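Local coordinates for DNA translocase coupling protein (Clostridium perfringens, PDB 6O1W) that probably binds ATP and DNA as the FtsK/SpoIIIE-type coupling protein of a conjugative plasmid, this chain being a fragment of a longer membrane protein, at residues A[190-193]-A[194-197]; A[253-256]-A[257-261]; A[260-263]-A[264-268]. All coordinates share one frame; numbering follows the deposited sequence.

Contact 1 (A[190-193]-A[194-197]). With BGC (beta-D-glucopyranose), chain E.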
ATOM      1  N   LYS A 190     -27.421   1.625  -4.267  1.00 29.33           N
ATOM      2  CA  LYS A 190     -27.913   2.986  -4.018  1.00 29.45           C
ATOM      3  C   LYS A 190     -26.736   3.959  -3.805  1.00 32.22           C
ATOM      4  O   LYS A 190     -26.785   5.081  -4.273  1.00 32.01           O
ATOM      5  CB  LYS A 190     -28.855   3.040  -2.787  1.00 31.64           C
ATOM      6  CG  LYS A 190     -30.166   2.267  -2.968  1.00 48.00           C
ATOM      7  CD  LYS A 190     -31.061   2.420  -1.737  1.00 53.82           C
ATOM      8  CE  LYS A 190     -32.019   1.262  -1.540  1.00 68.14           C
ATOM      9  NZ  LYS A 190     -33.078   1.209  -2.580  1.00 82.66           N
ATOM     10  N   LEU A 191     -25.702   3.542  -3.080  1.00 29.79           N
ATOM     11  CA  LEU A 191     -24.548   4.405  -2.805  1.00 28.87           C
ATOM     12  C   LEU A 191     -23.783   4.744  -4.060  1.00 31.10           C
ATOM     13  O   LEU A 191     -23.520   5.914  -4.296  1.00 30.05           O
ATOM     14  CB  LEU A 191     -23.580   3.781  -1.776  1.00 28.69           C
ATOM     15  CG  LEU A 191     -22.212   4.519  -1.618  1.00 32.44           C
ATOM     16  CD1 LEU A 191     -22.415   5.919  -1.043  1.00 31.21           C
ATOM     17  CD2 LEU A 191     -21.198   3.682  -0.782  1.00 32.59           C
ATOM     18  N   PHE A 192     -23.422   3.735  -4.851  1.00 28.35           N
ATOM     19  CA  PHE A 192     -22.600   3.946  -6.049  1.00 29.31           C
ATOM     20  C   PHE A 192     -23.338   4.678  -7.180  1.00 31.32           C
ATOM     21  O   PHE A 192     -22.695   5.397  -7.942  1.00 28.44           O
ATOM     22  CB  PHE A 192     -21.949   2.640  -6.529  1.00 30.09           C
ATOM     23  CG  PHE A 192     -20.758   2.320  -5.659  1.00 31.90           C
ATOM     24  CD1 PHE A 192     -19.570   3.045  -5.778  1.00 35.49           C
ATOM     25  CD2 PHE A 192     -20.830   1.323  -4.693  1.00 34.40           C
ATOM     26  CE1 PHE A 192     -18.468   2.753  -4.972  1.00 37.18           C
ATOM     27  CE2 PHE A 192     -19.728   1.048  -3.857  1.00 38.55           C
ATOM     28  CZ  PHE A 192     -18.562   1.775  -3.991  1.00 36.96           C
ATOM     29  N   LYS A 193     -24.659   4.505  -7.270  1.00 28.19           N
ATOM     30  CA  LYS A 193     -25.478   5.246  -8.234  1.00 28.79           C
ATOM     31  C   LYS A 193     -25.524   6.736  -7.781  1.00 32.88           C
ATOM     32  O   LYS A 193     -25.367   7.624  -8.596  1.00 33.92           O
ATOM     33  CB  LYS A 193     -26.885   4.624  -8.345  1.00 31.30           C
ATOM     34  CG  LYS A 193     -27.865   5.408  -9.221  1.00 42.01           C
ATOM     35  CD  LYS A 193     -27.382   5.513 -10.648  1.00 48.17           C
ATOM     36  CE  LYS A 193     -28.506   5.937 -11.558  1.00 56.31           C
ATOM     37  NZ  LYS A 193     -28.070   6.966 -12.540  1.00 56.10           N
ATOM     38  N   TYR A 194     -25.631   6.991  -6.479  1.00 28.49           N
ATOM     39  CA  TYR A 194     -25.575   8.346  -5.945  1.00 27.59           C
ATOM     40  C   TYR A 194     -24.207   9.024  -6.248  1.00 33.05           C
ATOM     41  O   TYR A 194     -24.182  10.187  -6.665  1.00 33.44           O
ATOM     42  CB  TYR A 194     -25.827   8.337  -4.425  1.00 28.64           C
ATOM     43  CG  TYR A 194     -25.395   9.634  -3.770  1.00 31.82           C
ATOM     44  CD1 TYR A 194     -26.124  10.812  -3.956  1.00 34.36           C
ATOM     45  CD2 TYR A 194     -24.224   9.703  -3.024  1.00 32.79           C
ATOM     46  CE1 TYR A 194     -25.706  12.018  -3.389  1.00 35.98           C
ATOM     47  CE2 TYR A 194     -23.804  10.898  -2.442  1.00 33.78           C
ATOM     48  CZ  TYR A 194     -24.528  12.059  -2.655  1.00 43.54           C
ATOM     49  OH  TYR A 194     -24.081  13.245  -2.129  1.00 46.61           O
ATOM     50  N   LEU A 195     -23.079   8.325  -5.964  1.00 28.78           N
ATOM     51  CA  LEU A 195     -21.720   8.844  -6.151  1.00 28.09           C
ATOM     52  C   LEU A 195     -21.413   9.137  -7.609  1.00 32.17           C
ATOM     53  O   LEU A 195     -20.776  10.143  -7.899  1.00 32.32           O
ATOM     54  CB  LEU A 195     -20.683   7.871  -5.579  1.00 28.15           C
ATOM     55  CG  LEU A 195     -20.636   7.648  -4.070  1.00 32.17           C
ATOM     56  CD1 LEU A 195     -19.746   6.443  -3.747  1.00 32.32           C
ATOM     57  CD2 LEU A 195     -20.149   8.908  -3.329  1.00 31.96           C
ATOM     58  N   VAL A 196     -21.889   8.282  -8.525  1.00 27.91           N
ATOM     59  CA  VAL A 196     -21.733   8.477  -9.976  1.00 28.86           C
ATOM     60  C   VAL A 196     -22.528   9.727 -10.451  1.00 31.27           C
ATOM     61  O   VAL A 196     -22.030  10.493 -11.275  1.00 30.17           O
ATOM     62  CB  VAL A 196     -22.076   7.163 -10.730  1.00 34.13           C
ATOM     63  CG1 VAL A 196     -22.765   7.402 -12.065  1.00 35.82           C
ATOM     64  CG2 VAL A 196     -20.827   6.343 -10.921  1.00 34.04           C
ATOM     65  N   ASP A 197     -23.739   9.923  -9.916  1.00 27.49           N
ATOM     66  CA  ASP A 197     -24.565  11.115 -10.201  1.00 27.71           C
ATOM     67  C   ASP A 197     -23.916  12.358  -9.563  1.00 31.74           C
ATOM     68  O   ASP A 197     -23.913  13.408 -10.193  1.00 33.53           O
ATOM     69  CB  ASP A 197     -25.987  10.937  -9.634  1.00 28.29           C
ATOM     70  CG  ASP A 197     -26.820   9.874 -10.333  1.00 40.94           C
ATOM     71  OD1 ASP A 197     -26.345   9.315 -11.359  1.00 41.65           O
ATOM     72  OD2 ASP A 197     -27.929   9.574  -9.844  1.00 48.10           O
TER
HETATM   73  C2  BGC E 503     -26.913  11.098   0.591  1.00 83.54           C
HETATM   74  C3  BGC E 503     -28.174  10.703  -0.167  1.00 83.98           C
HETATM   75  C4  BGC E 503     -27.939   9.404  -0.928  1.00 80.86           C
HETATM   76  C5  BGC E 503     -27.448   8.317   0.026  1.00 80.35           C
HETATM   77  C6  BGC E 503     -27.061   7.041  -0.684  1.00 76.18           C
HETATM   78  C1  BGC E 503     -26.495   9.952   1.508  1.00 84.57           C
HETATM   79  O1  BGC E 503     -25.346  10.293   2.207  1.00 85.80           O
HETATM   80  O2  BGC E 503     -27.141  12.283   1.345  1.00 84.07           O
HETATM   81  O3  BGC E 503     -28.559  11.746  -1.054  1.00 83.92           O
HETATM   82  O4  BGC E 503     -29.134   8.964  -1.562  1.00 80.64           O
HETATM   83  O5  BGC E 503     -26.278   8.774   0.729  1.00 81.87           O
HETATM   84  O6  BGC E 503     -26.559   6.083   0.235  1.00 74.72           O

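Contact 2 (A[253-256]-A[257-261])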
ATOM      1  N   LEU A 253     -24.183  -6.623  -9.090  1.00 35.91           N
ATOM      2  CA  LEU A 253     -22.716  -6.443  -8.974  1.00 35.84           C
ATOM      3  C   LEU A 253     -22.103  -5.867 -10.263  1.00 37.58           C
ATOM      4  O   LEU A 253     -21.188  -5.060 -10.190  1.00 34.76           O
ATOM      5  CB  LEU A 253     -21.997  -7.747  -8.566  1.00 35.19           C
ATOM      6  CG  LEU A 253     -22.251  -8.259  -7.125  1.00 39.77           C
ATOM      7  CD1 LEU A 253     -21.454  -9.519  -6.843  1.00 39.24           C
ATOM      8  CD2 LEU A 253     -21.932  -7.209  -6.082  1.00 38.87           C
ATOM      9  N   VAL A 254     -22.617  -6.295 -11.436  1.00 35.22           N
ATOM     10  CA  VAL A 254     -22.209  -5.793 -12.756  1.00 35.10           C
ATOM     11  C   VAL A 254     -22.536  -4.296 -12.814  1.00 37.01           C
ATOM     12  O   VAL A 254     -21.690  -3.518 -13.225  1.00 37.52           O
ATOM     13  CB  VAL A 254     -22.851  -6.598 -13.930  1.00 39.38           C
ATOM     14  CG1 VAL A 254     -22.659  -5.899 -15.282  1.00 38.85           C
ATOM     15  CG2 VAL A 254     -22.299  -8.020 -13.982  1.00 39.28           C
ATOM     16  N   ARG A 255     -23.735  -3.903 -12.365  1.00 32.80           N
ATOM     17  CA  ARG A 255     -24.191  -2.508 -12.347  1.00 33.51           C
ATOM     18  C   ARG A 255     -23.284  -1.684 -11.431  1.00 36.93           C
ATOM     19  O   ARG A 255     -22.791  -0.654 -11.860  1.00 37.22           O
ATOM     20  CB  ARG A 255     -25.653  -2.452 -11.888  1.00 36.60           C
ATOM     21  CG  ARG A 255     -26.524  -1.433 -12.612  1.00 49.72           C
ATOM     22  CD  ARG A 255     -27.959  -1.928 -12.786  1.00 48.22           C
ATOM     23  NE  ARG A 255     -28.588  -2.304 -11.518  1.00 49.48           N
ATOM     24  CZ  ARG A 255     -29.273  -3.426 -11.312  1.00 52.98           C
ATOM     25  NH1 ARG A 255     -29.456  -4.292 -12.299  1.00 39.23           N
ATOM     26  NH2 ARG A 255     -29.782  -3.689 -10.117  1.00 44.40           N
ATOM     27  N   ILE A 256     -22.976  -2.195 -10.217  1.00 32.89           N
ATOM     28  CA  ILE A 256     -22.061  -1.564  -9.253  1.00 32.72           C
ATOM     29  C   ILE A 256     -20.643  -1.407  -9.836  1.00 37.54           C
ATOM     30  O   ILE A 256     -20.006  -0.368  -9.596  1.00 36.88           O
ATOM     31  CB  ILE A 256     -22.040  -2.324  -7.906  1.00 34.73           C
ATOM     32  CG1 ILE A 256     -23.391  -2.178  -7.191  1.00 33.76           C
ATOM     33  CG2 ILE A 256     -20.861  -1.840  -7.005  1.00 35.47           C
ATOM     34  CD1 ILE A 256     -23.656  -3.225  -6.044  1.00 35.06           C
ATOM     35  N   GLU A 257     -20.129  -2.459 -10.544  1.00 32.94           N
ATOM     36  CA  GLU A 257     -18.795  -2.424 -11.173  1.00 32.83           C
ATOM     37  C   GLU A 257     -18.754  -1.304 -12.244  1.00 36.76           C
ATOM     38  O   GLU A 257     -17.746  -0.591 -12.347  1.00 36.04           O
ATOM     39  CB  GLU A 257     -18.435  -3.791 -11.774  1.00 34.74           C
ATOM     40  CG  GLU A 257     -17.222  -3.778 -12.696  1.00 49.45           C
ATOM     41  CD  GLU A 257     -16.846  -5.096 -13.349  1.00 72.28           C
ATOM     42  OE1 GLU A 257     -17.742  -5.945 -13.569  1.00 69.88           O
ATOM     43  OE2 GLU A 257     -15.646  -5.269 -13.661  1.00 57.67           O
ATOM     44  N   GLY A 258     -19.860  -1.153 -12.991  1.00 32.09           N
ATOM     45  CA  GLY A 258     -20.021  -0.114 -13.995  1.00 31.75           C
ATOM     46  C   GLY A 258     -19.945   1.256 -13.339  1.00 36.36           C
ATOM     47  O   GLY A 258     -19.295   2.169 -13.878  1.00 36.37           O
ATOM     48  N   TYR A 259     -20.542   1.388 -12.122  1.00 30.32           N
ATOM     49  CA  TYR A 259     -20.496   2.647 -11.378  1.00 30.92           C
ATOM     50  C   TYR A 259     -19.103   2.937 -10.805  1.00 37.69           C
ATOM     51  O   TYR A 259     -18.654   4.078 -10.868  1.00 38.34           O
ATOM     52  CB  TYR A 259     -21.553   2.722 -10.271  1.00 31.47           C
ATOM     53  CG  TYR A 259     -22.998   2.524 -10.683  1.00 31.93           C
ATOM     54  CD1 TYR A 259     -23.479   3.035 -11.889  1.00 33.93           C
ATOM     55  CD2 TYR A 259     -23.914   1.945  -9.812  1.00 31.65           C
ATOM     56  CE1 TYR A 259     -24.825   2.922 -12.236  1.00 33.12           C
ATOM     57  CE2 TYR A 259     -25.254   1.815 -10.154  1.00 32.42           C
ATOM     58  CZ  TYR A 259     -25.707   2.299 -11.368  1.00 36.33           C
ATOM     59  OH  TYR A 259     -27.037   2.165 -11.688  1.00 38.70           O
ATOM     60  N   THR A 260     -18.425   1.912 -10.261  1.00 34.41           N
ATOM     61  CA  THR A 260     -17.079   2.019  -9.672  1.00 34.09           C
ATOM     62  C   THR A 260     -16.054   2.418 -10.723  1.00 37.75           C
ATOM     63  O   THR A 260     -15.246   3.313 -10.460  1.00 38.62           O
ATOM     64  CB  THR A 260     -16.697   0.730  -8.921  1.00 39.20           C
ATOM     65  OG1 THR A 260     -17.665   0.513  -7.900  1.00 42.88           O
ATOM     66  CG2 THR A 260     -15.333   0.829  -8.244  1.00 44.27           C
ATOM     67  N   SER A 261     -16.121   1.786 -11.915  1.00 31.74           N
ATOM     68  CA  SER A 261     -15.251   2.030 -13.064  1.00 32.28           C
ATOM     69  C   SER A 261     -15.367   3.451 -13.543  1.00 37.22           C
ATOM     70  O   SER A 261     -14.344   4.099 -13.724  1.00 37.22           O
ATOM     71  CB  SER A 261     -15.591   1.079 -14.216  1.00 35.46           C
ATOM     72  OG  SER A 261     -15.227  -0.241 -13.854  1.00 52.55           O
TER

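Contact 3 (A[260-263]-A[264-268])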
ATOM      1  N   THR A 260     -18.425   1.912 -10.261  1.00 34.41           N
ATOM      2  CA  THR A 260     -17.079   2.019  -9.672  1.00 34.09           C
ATOM      3  C   THR A 260     -16.054   2.418 -10.723  1.00 37.75           C
ATOM      4  O   THR A 260     -15.246   3.313 -10.460  1.00 38.62           O
ATOM      5  CB  THR A 260     -16.697   0.730  -8.921  1.00 39.20           C
ATOM      6  OG1 THR A 260     -17.665   0.513  -7.900  1.00 42.88           O
ATOM      7  CG2 THR A 260     -15.333   0.829  -8.244  1.00 44.27           C
ATOM      8  N   SER A 261     -16.121   1.786 -11.915  1.00 31.74           N
ATOM      9  CA  SER A 261     -15.251   2.030 -13.064  1.00 32.28           C
ATOM     10  C   SER A 261     -15.367   3.451 -13.543  1.00 37.22           C
ATOM     11  O   SER A 261     -14.344   4.099 -13.724  1.00 37.22           O
ATOM     12  CB  SER A 261     -15.591   1.079 -14.216  1.00 35.46           C
ATOM     13  OG  SER A 261     -15.227  -0.241 -13.854  1.00 52.55           O
ATOM     14  N   THR A 262     -16.614   3.940 -13.734  1.00 34.70           N
ATOM     15  CA  THR A 262     -16.938   5.315 -14.159  1.00 34.98           C
ATOM     16  C   THR A 262     -16.405   6.297 -13.108  1.00 39.15           C
ATOM     17  O   THR A 262     -15.795   7.317 -13.462  1.00 37.03           O
ATOM     18  CB  THR A 262     -18.458   5.457 -14.363  1.00 41.87           C
ATOM     19  OG1 THR A 262     -18.853   4.533 -15.367  1.00 43.27           O
ATOM     20  CG2 THR A 262     -18.892   6.878 -14.762  1.00 41.60           C
ATOM     21  N   LEU A 263     -16.618   5.978 -11.819  1.00 36.49           N
ATOM     22  CA  LEU A 263     -16.131   6.831 -10.736  1.00 36.46           C
ATOM     23  C   LEU A 263     -14.620   6.934 -10.778  1.00 39.09           C
ATOM     24  O   LEU A 263     -14.103   8.041 -10.810  1.00 39.48           O
ATOM     25  CB  LEU A 263     -16.536   6.271  -9.377  1.00 37.08           C
ATOM     26  CG  LEU A 263     -17.622   6.950  -8.587  1.00 41.59           C
ATOM     27  CD1 LEU A 263     -17.665   6.345  -7.182  1.00 41.87           C
ATOM     28  CD2 LEU A 263     -17.430   8.472  -8.526  1.00 39.34           C
ATOM     29  N   ALA A 264     -13.913   5.791 -10.833  1.00 33.83           N
ATOM     30  CA  ALA A 264     -12.455   5.756 -10.844  1.00 33.41           C
ATOM     31  C   ALA A 264     -11.836   6.545 -12.028  1.00 36.71           C
ATOM     32  O   ALA A 264     -10.887   7.316 -11.856  1.00 35.95           O
ATOM     33  CB  ALA A 264     -11.973   4.313 -10.845  1.00 33.86           C
ATOM     34  N   ARG A 265     -12.403   6.375 -13.199  1.00 32.34           N
ATOM     35  CA  ARG A 265     -11.922   6.990 -14.427  1.00 32.44           C
ATOM     36  C   ARG A 265     -12.197   8.496 -14.481  1.00 36.17           C
ATOM     37  O   ARG A 265     -11.320   9.243 -14.902  1.00 36.77           O
ATOM     38  CB  ARG A 265     -12.549   6.236 -15.644  1.00 31.96           C
ATOM     39  CG  ARG A 265     -12.300   6.836 -17.032  1.00 36.23           C
ATOM     40  CD  ARG A 265     -12.920   5.976 -18.130  1.00 45.09           C
ATOM     41  NE  ARG A 265     -14.376   5.810 -17.960  1.00 51.35           N
ATOM     42  CZ  ARG A 265     -15.295   6.619 -18.477  1.00 59.24           C
ATOM     43  NH1 ARG A 265     -14.937   7.642 -19.242  1.00 54.53           N
ATOM     44  NH2 ARG A 265     -16.582   6.398 -18.249  1.00 46.64           N
ATOM     45  N   LEU A 266     -13.381   8.941 -14.027  1.00 31.62           N
ATOM     46  CA  LEU A 266     -13.804  10.340 -14.160  1.00 32.11           C
ATOM     47  C   LEU A 266     -13.726  11.250 -12.932  1.00 38.50           C
ATOM     48  O   LEU A 266     -14.017  12.445 -13.095  1.00 38.43           O
ATOM     49  CB  LEU A 266     -15.249  10.396 -14.689  1.00 31.55           C
ATOM     50  CG  LEU A 266     -15.551   9.776 -16.073  1.00 36.17           C
ATOM     51  CD1 LEU A 266     -17.049   9.936 -16.413  1.00 36.45           C
ATOM     52  CD2 LEU A 266     -14.724  10.451 -17.170  1.00 35.09           C
ATOM     53  N   SER A 267     -13.382  10.742 -11.730  1.00 36.28           N
ATOM     54  CA  SER A 267     -13.430  11.594 -10.519  1.00 37.85           C
ATOM     55  C   SER A 267     -12.103  12.278 -10.083  1.00 45.48           C
ATOM     56  O   SER A 267     -11.987  12.746  -8.925  1.00 48.56           O
ATOM     57  CB  SER A 267     -14.007  10.821  -9.341  1.00 41.30           C
ATOM     58  OG  SER A 267     -13.100   9.770  -9.064  1.00 52.77           O
ATOM     59  N   ARG A 268     -11.169  12.415 -11.016  1.00 39.11           N
ATOM     60  CA  ARG A 268      -9.859  13.043 -10.833  1.00 39.90           C
ATOM     61  C   ARG A 268      -9.937  14.451 -10.214  1.00 44.23           C
ATOM     62  O   ARG A 268      -9.266  14.715  -9.232  1.00 47.32           O
ATOM     63  CB  ARG A 268      -9.147  13.157 -12.198  1.00 42.36           C
ATOM     64  CG  ARG A 268      -9.525  12.091 -13.223  1.00 55.32           C
ATOM     65  CD  ARG A 268      -8.345  11.174 -13.430  1.00 68.99           C
ATOM     66  NE  ARG A 268      -8.647   9.834 -12.943  1.00 68.05           N
ATOM     67  CZ  ARG A 268      -7.778   9.028 -12.342  1.00 70.15           C
ATOM     68  NH1 ARG A 268      -6.530   9.428 -12.118  1.00 57.03           N
ATOM     69  NH2 ARG A 268      -8.148   7.824 -11.955  1.00 37.95           N
TER
HETATM   70  O   HOH W   1     -16.369   3.343 -17.360  1.00 59.78           O

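Contact 1 (A[190-193]-A[194-197])
Lys-193 and Asp-197 form a salt bridge one turn apart on helix 185-209. This helix follows strand 179-182, an outermost strand of the mixed sheet within this chain, in the P-loop NTPase fold of the FtsK/SpoIIIE family.

The backbone bonds are those of a regular alpha-helix. Each residue from Tyr-194 to Asp-197 gives its N-H to the carbonyl oxygen four residues earlier; Leu-195 N to Leu-191 O is 3.0 Å.

The apolar contacts face the protein interior. CD1 of Leu-195 lies 3.8 Å from CG of Leu-191, and the two side chains cross at a slant. The same methyl reaches the ring of Phe-192, with CD1 of Leu-195 4.0 Å from CD1 of Phe-192. CD2 of Leu-191 lies over one face of that ring, towards its rim. All three side chains are buried. Leu-191 and Leu-195 also meet Tyr-161 of strand 159-163, and Phe-192 meets Ile-233 of strand 229-233.

The sugar contact is on another side of the helix. CG of Tyr-194 stands anti to its own backbone N (chi1 164°), which turns one ring face to the beta-D-glucopyranose. C4 of the sugar sits 3.7 Å above the ring plane, offset towards the rim, and its O3 is 3.7 Å from Tyr-194 CE1. Tyr-161 OH and Gln-180 OE1 are hydrogen-bonded to the same sugar and share the pocket with Tyr-194.

The charged pair lies towards the solvent side, Lys-193 exposed and Asp-197 partly so. Bends at chi2 (61°) and again at chi4 bring the end of the Lys-193 chain round to the carboxylate. Its NZ donates to Asp-197 OD1 at 3.1 Å, on the syn lone pair, while OD2 is farther from NZ at 3.8 Å.

Contact 2 (A[253-256]-A[257-261])
The ring of Tyr-259 lies with one face over the carbonyl oxygen of Arg-255, one turn earlier in the same helix. Arg-255 O sits 3.4 Å above the ring plane, offset towards the rim on the CG side. The CA of Ile-256 also comes near the ring, at a slant. The Arg-255 side chain runs alongside the tyrosine and points the same way. Its CG is 3.8 Å from Tyr-259 OH; the touch is made by the aliphatic part of the arginine. The guanidinium and ring planes are turned 63° apart. The guanidinium turns to Glu-189 of helix 185-209, whose OE1 forms a salt bridge with Arg-255 NH2.

These residues lie on helix 247-266 of the P-loop NTPase fold. Its main chain follows the regular alpha-helical pattern, with Tyr-259 N bonded to Arg-255 O at 3.0 Å. Tyr-259 packs on Lys-193 and Val-196 of helix 185-209, while Ile-256 reaches Val-185 of that helix and Leu-239 of helix 237-240.

Two hydroxyls fold back on the backbone. Thr-260 OG1 stands beside its own N (chi1 -59°), which lets it donate to Ile-256 O at 3.0 Å. It comes from above the carbonyl plane, 39° out of it. Thr-260 N bonds to the same oxygen at 2.9 Å, so two donors grip Ile-256 O and the buried hydroxyl has an acceptor. Ser-261 does the same one residue on. Its OG donates to Glu-257 O at 3.0 Å, and its N reaches that oxygen from the opposite face of the carbonyl plane.

Contact 3 (A[260-263]-A[264-268])
The chi1 of Ser-267 (64°) places OG between its backbone N and carbonyl carbon, from where it reaches back to Leu-263 O. The bond is 2.7 Å long, with OG above the carbonyl plane, 43° out of it. Ile-272 O of strand 272-278 is a second hydrogen-bond partner of OG; the two carbonyls would share its one proton. Ser-267 N bonds to Leu-263 O at 2.9 Å. Thr-262 CG2 stands anti to its backbone N, alongside Leu-266 and 3.9 Å from Leu-266 CD1.

This is the C-terminal end of helix 247-266, and Ser-267 is the first residue to leave helical angles. Arg-268 then turns back: its NH2 donates to Ala-264 O at 2.8 Å, with that oxygen near the guanidinium plane. NH2 also bonds to Asn-293 O of helix 288-293. A water accepts from Arg-265 NH2 at 3.2 Å and donates weakly to Thr-262 OG1, whose stronger partner is Gly-258 O.

Leu-263 O thus takes a backbone and a side-chain donor, while Ala-264 O is met by the Arg-268 side chain where the helix ends. The positive charge of Arg-268 would suit the negative end of the helix dipole.

The three contacts lie within the FtsK/SpoIIIE-like part of the chain, to one side of the chain's centre. Contact 1 comes first along the chain, on helix 185-209. Contacts 2 and 3 follow on helix 247-266, sharing Thr-260 and Ser-261, with centres about 11 Å apart. Contact 1 lies about 10 Å from contact 2 and 12 Å from contact 3, centre to centre. The two helices pack together: Phe-192 CE1 is 3.8 Å from Thr-260 OG1, and Leu-195 CB lies 3.7 Å from Leu-263 CD1. Both helices also touch strands of the mixed sheet. The contacts belong to two neighbouring helices packed on that sheet of the P-loop NTPase fold, away from the P-loop, the likely ATP site.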